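Local coordinates for 5,10-methylenetetrahydrofolate dehydrogenase (PDB 5ZF1), which probably catalyses the NADP+-dependent oxidation of 5,10-methylenetetrahydrofolate to 5,10-methenyltetrahydrofolate, a step of folate-borne one-carbon metabolism, at residues E13-L18 / V54-F59; T141-V146 / L285-F290. All blocks are in the same frame, centred on the assembly; numbering follows the deposited sequence.

Contact 1 comes first along the chain and is complete before contact 2 begins. It pairs helices 7-26 and 44-60 of the catalytic domain, whereas contact 2 joins helices 140-151 and 277-298 of the NAD(P)-binding part. Their centres are nevertheless only about 12 Å apart, with contact 2 nearer the middle of the chain. Helix 277-298, which belongs to contact 2, also touches both helices of contact 1: Met-286 SD lies 3.7 Å from Ala-57 CA, and Leu-18 CD1 lies 3.9 Å from His-287 N. The last long helix of the chain thus packs back against helices of the catalytic domain and probably helps to join the two parts.

Contact 1: E13-L18 / V54-F59; sequences EIKKEL and VEAAKF
Lys-15 and Phe-59 mark the place where segments 13-18 and 54-59, of helices 7-26 and 44-60, come nearest, with 7.4 Å between their CA atoms. The segment axes approach to 10.3 Å and are inclined at 46°, a spacing bridged mainly by the Phe-59 ring and the Lys-15 chain. The phenylalanine CG stands anti to the backbone N (chi1 -176°), which carries the ring across to the other helix, where it arrives edge first. CE1 lies 3.8 Å from Lys-15 O, close to the ring plane, so the slightly positive ring rim faces a carbonyl oxygen, which is probably mildly favourable. Beside it CD1 rests 3.9 Å from Lys-15 CB, while CZ meets the aliphatic start of Lys-16, 4.2 Å from its CG. Lysine suits both positions, because its methylenes can pack on a hydrocarbon while the amino group is carried past that contact. Lys-15 CD comes 4.0 Å from Ala-56 CB; a methyl is small enough to fit here and still touch Val-282 of helix 277-298. Lys-19, one turn beyond Lys-15, adds a cation-pi interaction with the Phe-59 ring. Replacing Phe-59 by an alanine would probably open a gap beside Lys-15 and Lys-16 and leave Lys-19 without its aromatic partner. The pair belongs to the parallel alpha/beta architecture of the catalytic domain: helix 44-60 is the connection of a beta-alpha-beta crossover between strands 34-40 and 63-69, and helix 7-26 packs alongside it.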
ATOM      1  N   GLU B  13     -10.203 -25.494  12.484  1.00 33.67           N
ATOM      2  CA  GLU B  13      -8.833 -26.005  12.557  1.00 32.82           C
ATOM      3  C   GLU B  13      -7.894 -24.965  13.145  1.00 31.21           C
ATOM      4  O   GLU B  13      -7.105 -25.255  14.047  1.00 27.65           O
ATOM      5  CB  GLU B  13      -8.333 -26.412  11.168  1.00 43.99           C
ATOM      6  CG  GLU B  13      -9.030 -27.592  10.524  1.00 44.67           C
ATOM      7  CD  GLU B  13      -8.436 -27.926   9.161  1.00 60.13           C
ATOM      8  OE1 GLU B  13      -7.191 -27.925   9.033  1.00 61.02           O
ATOM      9  OE2 GLU B  13      -9.215 -28.179   8.217  1.00 66.84           O
ATOM     10  N   ILE B  14      -7.978 -23.735  12.637  1.00 26.96           N
ATOM     11  CA  ILE B  14      -7.127 -22.646  13.106  1.00 26.32           C
ATOM     12  C   ILE B  14      -7.379 -22.347  14.584  1.00 24.72           C
ATOM     13  O   ILE B  14      -6.434 -22.154  15.361  1.00 30.11           O
ATOM     14  CB  ILE B  14      -7.360 -21.410  12.208  1.00 23.64           C
ATOM     15  CG1 ILE B  14      -6.642 -21.593  10.868  1.00 35.14           C
ATOM     16  CG2 ILE B  14      -6.911 -20.143  12.877  1.00 27.04           C
ATOM     17  CD1 ILE B  14      -7.065 -20.598   9.822  1.00 36.62           C
ATOM     18  N   LYS B  15      -8.651 -22.297  14.996  1.00 27.58           N
ATOM     19  CA  LYS B  15      -8.967 -21.993  16.390  1.00 23.75           C
ATOM     20  C   LYS B  15      -8.463 -23.087  17.325  1.00 29.75           C
ATOM     21  O   LYS B  15      -8.035 -22.795  18.445  1.00 28.41           O
ATOM     22  CB  LYS B  15     -10.468 -21.783  16.555  1.00 27.25           C
ATOM     23  CG  LYS B  15     -10.932 -20.392  16.116  1.00 26.61           C
ATOM     24  CD  LYS B  15     -12.430 -20.198  16.286  1.00 24.95           C
ATOM     25  CE  LYS B  15     -13.218 -21.025  15.275  1.00 27.59           C
ATOM     26  NZ  LYS B  15     -14.646 -20.606  15.249  1.00 33.53           N
ATOM     27  N   LYS B  16      -8.470 -24.342  16.870  1.00 28.04           N
ATOM     28  CA  LYS B  16      -7.914 -25.420  17.687  1.00 29.54           C
ATOM     29  C   LYS B  16      -6.409 -25.270  17.849  1.00 36.00           C
ATOM     30  O   LYS B  16      -5.879 -25.471  18.949  1.00 34.58           O
ATOM     31  CB  LYS B  16      -8.252 -26.776  17.075  1.00 32.86           C
ATOM     32  CG  LYS B  16      -9.734 -27.112  17.101  1.00 40.23           C
ATOM     33  CD  LYS B  16      -9.970 -28.538  16.621  1.00 48.28           C
ATOM     34  CE  LYS B  16     -11.454 -28.849  16.493  1.00 54.92           C
ATOM     35  NZ  LYS B  16     -11.678 -30.259  16.054  1.00 62.66           N
ATOM     36  N   GLU B  17      -5.703 -24.923  16.764  1.00 31.63           N
ATOM     37  CA  GLU B  17      -4.267 -24.685  16.866  1.00 30.75           C
ATOM     38  C   GLU B  17      -3.972 -23.514  17.785  1.00 31.27           C
ATOM     39  O   GLU B  17      -3.081 -23.590  18.634  1.00 33.59           O
ATOM     40  CB  GLU B  17      -3.666 -24.432  15.481  1.00 31.73           C
ATOM     41  CG  GLU B  17      -3.694 -25.625  14.559  1.00 34.97           C
ATOM     42  CD  GLU B  17      -3.343 -25.257  13.130  1.00 44.53           C
ATOM     43  OE1 GLU B  17      -2.860 -24.124  12.897  1.00 39.97           O
ATOM     44  OE2 GLU B  17      -3.551 -26.106  12.240  1.00 44.57           O
ATOM     45  N   LEU B  18      -4.714 -22.415  17.626  1.00 26.89           N
ATOM     46  CA  LEU B  18      -4.495 -21.247  18.465  1.00 26.67           C
ATOM     47  C   LEU B  18      -4.697 -21.580  19.938  1.00 27.89           C
ATOM     48  O   LEU B  18      -3.939 -21.113  20.795  1.00 27.20           O
ATOM     49  CB  LEU B  18      -5.445 -20.128  18.044  1.00 23.74           C
ATOM     50  CG  LEU B  18      -4.967 -19.282  16.878  1.00 31.34           C
ATOM     51  CD1 LEU B  18      -6.129 -18.471  16.348  1.00 29.82           C
ATOM     52  CD2 LEU B  18      -3.834 -18.379  17.341  1.00 31.82           C
ATOM     53  N   VAL B  54     -16.415 -12.728  20.664  1.00 36.31           N
ATOM     54  CA  VAL B  54     -16.309 -13.128  22.066  1.00 38.87           C
ATOM     55  C   VAL B  54     -16.371 -14.647  22.208  1.00 37.42           C
ATOM     56  O   VAL B  54     -15.627 -15.242  22.997  1.00 34.94           O
ATOM     57  CB  VAL B  54     -17.407 -12.442  22.902  1.00 44.12           C
ATOM     58  CG1 VAL B  54     -17.402 -12.977  24.332  1.00 47.85           C
ATOM     59  CG2 VAL B  54     -17.216 -10.940  22.899  1.00 42.21           C
ATOM     60  N   GLU B  55     -17.264 -15.299  21.464  1.00 34.22           N
ATOM     61  CA  GLU B  55     -17.330 -16.756  21.527  1.00 31.83           C
ATOM     62  C   GLU B  55     -16.038 -17.402  21.038  1.00 38.88           C
ATOM     63  O   GLU B  55     -15.584 -18.405  21.601  1.00 33.44           O
ATOM     64  CB  GLU B  55     -18.524 -17.274  20.725  1.00 45.51           C
ATOM     65  CG  GLU B  55     -19.874 -16.973  21.361  1.00 53.01           C
ATOM     66  CD  GLU B  55     -21.033 -17.262  20.425  1.00 68.57           C
ATOM     67  OE1 GLU B  55     -20.828 -17.983  19.425  1.00 68.87           O
ATOM     68  OE2 GLU B  55     -22.155 -16.779  20.693  1.00 72.60           O
ATOM     69  N   ALA B  56     -15.425 -16.852  19.992  1.00 30.15           N
ATOM     70  CA  ALA B  56     -14.161 -17.434  19.557  1.00 28.29           C
ATOM     71  C   ALA B  56     -13.046 -17.153  20.559  1.00 25.66           C
ATOM     72  O   ALA B  56     -12.157 -17.993  20.746  1.00 28.05           O
ATOM     73  CB  ALA B  56     -13.780 -16.921  18.167  1.00 29.69           C
ATOM     74  N   ALA B  57     -13.073 -15.987  21.210  1.00 24.55           N
ATOM     75  CA  ALA B  57     -12.082 -15.708  22.243  1.00 30.13           C
ATOM     76  C   ALA B  57     -12.172 -16.737  23.363  1.00 30.87           C
ATOM     77  O   ALA B  57     -11.161 -17.307  23.783  1.00 28.13           O
ATOM     78  CB  ALA B  57     -12.274 -14.296  22.793  1.00 26.24           C
ATOM     79  N   LYS B  58     -13.386 -16.985  23.856  1.00 31.92           N
ATOM     80  CA  LYS B  58     -13.570 -18.005  24.885  1.00 30.33           C
ATOM     81  C   LYS B  58     -13.011 -19.345  24.436  1.00 33.36           C
ATOM     82  O   LYS B  58     -12.320 -20.029  25.200  1.00 31.30           O
ATOM     83  CB  LYS B  58     -15.055 -18.135  25.227  1.00 37.16           C
ATOM     84  CG  LYS B  58     -15.492 -17.325  26.433  1.00 50.60           C
ATOM     85  CD  LYS B  58     -16.786 -17.869  27.024  1.00 50.35           C
ATOM     86  CE  LYS B  58     -16.595 -19.250  27.619  1.00 50.50           C
ATOM     87  NZ  LYS B  58     -17.456 -19.459  28.821  1.00 52.23           N
ATOM     88  N   PHE B  59     -13.265 -19.715  23.178  1.00 31.95           N
ATOM     89  CA  PHE B  59     -12.826 -21.012  22.686  1.00 29.75           C
ATOM     90  C   PHE B  59     -11.310 -21.151  22.740  1.00 32.57           C
ATOM     91  O   PHE B  59     -10.798 -22.192  23.157  1.00 30.82           O
ATOM     92  CB  PHE B  59     -13.334 -21.240  21.259  1.00 34.75           C
ATOM     93  CG  PHE B  59     -13.002 -22.598  20.708  1.00 35.63           C
ATOM     94  CD1 PHE B  59     -11.792 -22.833  20.072  1.00 31.06           C
ATOM     95  CD2 PHE B  59     -13.906 -23.645  20.823  1.00 40.64           C
ATOM     96  CE1 PHE B  59     -11.483 -24.071  19.562  1.00 39.63           C
ATOM     97  CE2 PHE B  59     -13.604 -24.893  20.314  1.00 49.23           C
ATOM     98  CZ  PHE B  59     -12.389 -25.109  19.684  1.00 48.83           C
TER

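Contact 2: T141-V146 / L285-F290; sequences TALAVV and LMHNTF
Leu-143 carries this buried contact, which joins helices 140-151 and 277-298 of the NAD(P)-binding part near the centre of the chain. Its CB points toward the opposite helix; CG stands anti to the backbone N (chi1 -166°), and from the branch CD2 turns to the other helix. That methyl does the touching: CD2 lies 3.5 Å from Asn-288 OD1 and 3.7 Å from His-287 ND1, with His-287 CE1 slightly farther off at 4.1 Å. It comes obliquely to the imidazole, and the leucine and histidine side chains cross at about a right angle. Past Asn-288, by contrast, Leu-143 runs in the opposite direction. The side chain also touches Met-284, one turn before Asn-288, so a branched hydrocarbon serves well against neighbours that are part apolar (Met-284) and part polar (His-287, Asn-288). Those polar groups are paired with each other. His-287 ND1 donates to Asn-288 OD1 over 3.2 Å with an N-H...O angle of 157°, and the oxygen lies near the imidazole plane. Asn-288 ND2 in turn bonds to the backbone oxygens of Val-138 and Ile-119. An asparagine suits this place because its amide can accept at one end and donate twice at the other. The chemistry implies an amide whose rotation is fixed by its hydrogen bonds, tying helix 277-298 to the chain at Ile-119 and Val-138, while Leu-143 contributes van der Waals cover alone.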
ATOM      1  N   THR B 141      -9.722  -9.812   7.590  1.00 23.63           N
ATOM      2  CA  THR B 141     -10.344 -10.438   6.426  1.00 24.23           C
ATOM      3  C   THR B 141      -9.315 -10.696   5.332  1.00 22.75           C
ATOM      4  O   THR B 141      -9.320 -11.755   4.696  1.00 22.09           O
ATOM      5  CB  THR B 141     -11.490  -9.563   5.905  1.00 19.58           C
ATOM      6  OG1 THR B 141     -12.497  -9.437   6.915  1.00 29.69           O
ATOM      7  CG2 THR B 141     -12.135 -10.197   4.678  1.00 22.80           C
ATOM      8  N   ALA B 142      -8.413  -9.742   5.103  1.00 22.24           N
ATOM      9  CA  ALA B 142      -7.346  -9.975   4.138  1.00 26.63           C
ATOM     10  C   ALA B 142      -6.466 -11.136   4.579  1.00 25.59           C
ATOM     11  O   ALA B 142      -6.104 -12.003   3.775  1.00 25.00           O
ATOM     12  CB  ALA B 142      -6.518  -8.696   3.950  1.00 25.94           C
ATOM     13  N   LEU B 143      -6.130 -11.188   5.864  1.00 22.67           N
ATOM     14  CA  LEU B 143      -5.325 -12.296   6.351  1.00 23.05           C
ATOM     15  C   LEU B 143      -6.067 -13.615   6.200  1.00 19.83           C
ATOM     16  O   LEU B 143      -5.451 -14.656   5.923  1.00 27.11           O
ATOM     17  CB  LEU B 143      -4.936 -12.032   7.810  1.00 29.86           C
ATOM     18  CG  LEU B 143      -3.837 -12.853   8.472  1.00 31.46           C
ATOM     19  CD1 LEU B 143      -2.538 -12.805   7.668  1.00 30.26           C
ATOM     20  CD2 LEU B 143      -3.621 -12.297   9.886  1.00 25.88           C
ATOM     21  N   ALA B 144      -7.391 -13.593   6.375  1.00 20.84           N
ATOM     22  CA  ALA B 144      -8.192 -14.804   6.215  1.00 22.14           C
ATOM     23  C   ALA B 144      -8.118 -15.335   4.788  1.00 23.23           C
ATOM     24  O   ALA B 144      -7.941 -16.540   4.567  1.00 22.84           O
ATOM     25  CB  ALA B 144      -9.644 -14.529   6.614  1.00 23.67           C
ATOM     26  N   VAL B 145      -8.278 -14.452   3.798  1.00 19.33           N
ATOM     27  CA  VAL B 145      -8.144 -14.865   2.401  1.00 22.02           C
ATOM     28  C   VAL B 145      -6.782 -15.490   2.149  1.00 25.01           C
ATOM     29  O   VAL B 145      -6.676 -16.573   1.558  1.00 25.06           O
ATOM     30  CB  VAL B 145      -8.385 -13.666   1.467  1.00 23.19           C
ATOM     31  CG1 VAL B 145      -7.987 -14.031   0.034  1.00 26.94           C
ATOM     32  CG2 VAL B 145      -9.815 -13.286   1.546  1.00 18.49           C
ATOM     33  N   VAL B 146      -5.717 -14.812   2.584  1.00 23.79           N
ATOM     34  CA  VAL B 146      -4.369 -15.326   2.382  1.00 26.14           C
ATOM     35  C   VAL B 146      -4.213 -16.684   3.056  1.00 29.62           C
ATOM     36  O   VAL B 146      -3.591 -17.601   2.507  1.00 26.13           O
ATOM     37  CB  VAL B 146      -3.335 -14.304   2.895  1.00 28.65           C
ATOM     38  CG1 VAL B 146      -1.988 -14.972   3.163  1.00 38.37           C
ATOM     39  CG2 VAL B 146      -3.183 -13.180   1.904  1.00 35.31           C
ATOM     40  N   LEU B 285      -8.774 -12.483  13.683  1.00 20.45           N
ATOM     41  CA  LEU B 285      -8.753 -11.499  14.763  1.00 19.67           C
ATOM     42  C   LEU B 285      -8.143 -12.095  16.026  1.00 22.31           C
ATOM     43  O   LEU B 285      -7.432 -11.407  16.767  1.00 21.23           O
ATOM     44  CB  LEU B 285     -10.163 -10.994  15.076  1.00 23.41           C
ATOM     45  CG  LEU B 285     -10.836 -10.032  14.095  1.00 30.74           C
ATOM     46  CD1 LEU B 285     -12.287  -9.802  14.493  1.00 33.90           C
ATOM     47  CD2 LEU B 285     -10.056  -8.717  14.027  1.00 25.07           C
ATOM     48  N   MET B 286      -8.433 -13.368  16.294  1.00 23.43           N
ATOM     49  CA  MET B 286      -7.847 -14.029  17.459  1.00 21.82           C
ATOM     50  C   MET B 286      -6.348 -14.218  17.279  1.00 20.74           C
ATOM     51  O   MET B 286      -5.565 -14.004  18.219  1.00 23.73           O
ATOM     52  CB  MET B 286      -8.548 -15.371  17.694  1.00 21.47           C
ATOM     53  CG  MET B 286     -10.025 -15.224  18.025  1.00 23.26           C
ATOM     54  SD  MET B 286     -10.356 -14.090  19.390  1.00 28.98           S
ATOM     55  CE  MET B 286     -11.470 -12.919  18.610  1.00 30.49           C
ATOM     56  N   HIS B 287      -5.930 -14.615  16.073  1.00 19.46           N
ATOM     57  CA  HIS B 287      -4.511 -14.659  15.752  1.00 20.14           C
ATOM     58  C   HIS B 287      -3.842 -13.318  16.030  1.00 17.96           C
ATOM     59  O   HIS B 287      -2.747 -13.257  16.609  1.00 20.30           O
ATOM     60  CB  HIS B 287      -4.322 -15.062  14.286  1.00 23.85           C
ATOM     61  CG  HIS B 287      -2.928 -14.857  13.783  1.00 27.43           C
ATOM     62  ND1 HIS B 287      -2.517 -13.684  13.185  1.00 31.11           N
ATOM     63  CD2 HIS B 287      -1.835 -15.653  13.841  1.00 27.47           C
ATOM     64  CE1 HIS B 287      -1.240 -13.786  12.858  1.00 28.11           C
ATOM     65  NE2 HIS B 287      -0.803 -14.968  13.249  1.00 34.44           N
ATOM     66  N   ASN B 288      -4.471 -12.227  15.581  1.00 21.58           N
ATOM     67  CA  ASN B 288      -3.881 -10.906  15.754  1.00 24.10           C
ATOM     68  C   ASN B 288      -3.797 -10.512  17.222  1.00 23.09           C
ATOM     69  O   ASN B 288      -2.835  -9.853  17.628  1.00 23.67           O
ATOM     70  CB  ASN B 288      -4.695  -9.857  14.993  1.00 20.32           C
ATOM     71  CG  ASN B 288      -4.470  -9.908  13.502  1.00 21.10           C
ATOM     72  OD1 ASN B 288      -3.672 -10.704  13.017  1.00 19.69           O
ATOM     73  ND2 ASN B 288      -5.145  -9.016  12.766  1.00 22.26           N
ATOM     74  N   THR B 289      -4.780 -10.915  18.033  1.00 23.39           N
ATOM     75  CA  THR B 289      -4.738 -10.590  19.457  1.00 22.01           C
ATOM     76  C   THR B 289      -3.595 -11.326  20.150  1.00 22.29           C
ATOM     77  O   THR B 289      -2.856 -10.734  20.949  1.00 22.27           O
ATOM     78  CB  THR B 289      -6.090 -10.929  20.106  1.00 22.62           C
ATOM     79  OG1 THR B 289      -7.138 -10.200  19.456  1.00 23.31           O
ATOM     80  CG2 THR B 289      -6.101 -10.557  21.592  1.00 24.95           C
ATOM     81  N   PHE B 290      -3.425 -12.605  19.819  1.00 22.32           N
ATOM     82  CA  PHE B 290      -2.303 -13.397  20.311  1.00 23.55           C
ATOM     83  C   PHE B 290      -0.975 -12.825  19.827  1.00 29.73           C
ATOM     84  O   PHE B 290      -0.020 -12.714  20.607  1.00 27.21           O
ATOM     85  CB  PHE B 290      -2.483 -14.847  19.864  1.00 23.81           C
ATOM     86  CG  PHE B 290      -1.408 -15.786  20.357  1.00 22.08           C
ATOM     87  CD1 PHE B 290      -0.785 -15.580  21.584  1.00 24.76           C
ATOM     88  CD2 PHE B 290      -1.028 -16.881  19.589  1.00 26.82           C
ATOM     89  CE1 PHE B 290       0.196 -16.440  22.019  1.00 24.62           C
ATOM     90  CE2 PHE B 290      -0.051 -17.743  20.029  1.00 26.81           C
ATOM     91  CZ  PHE B 290       0.558 -17.527  21.245  1.00 32.15           C
TER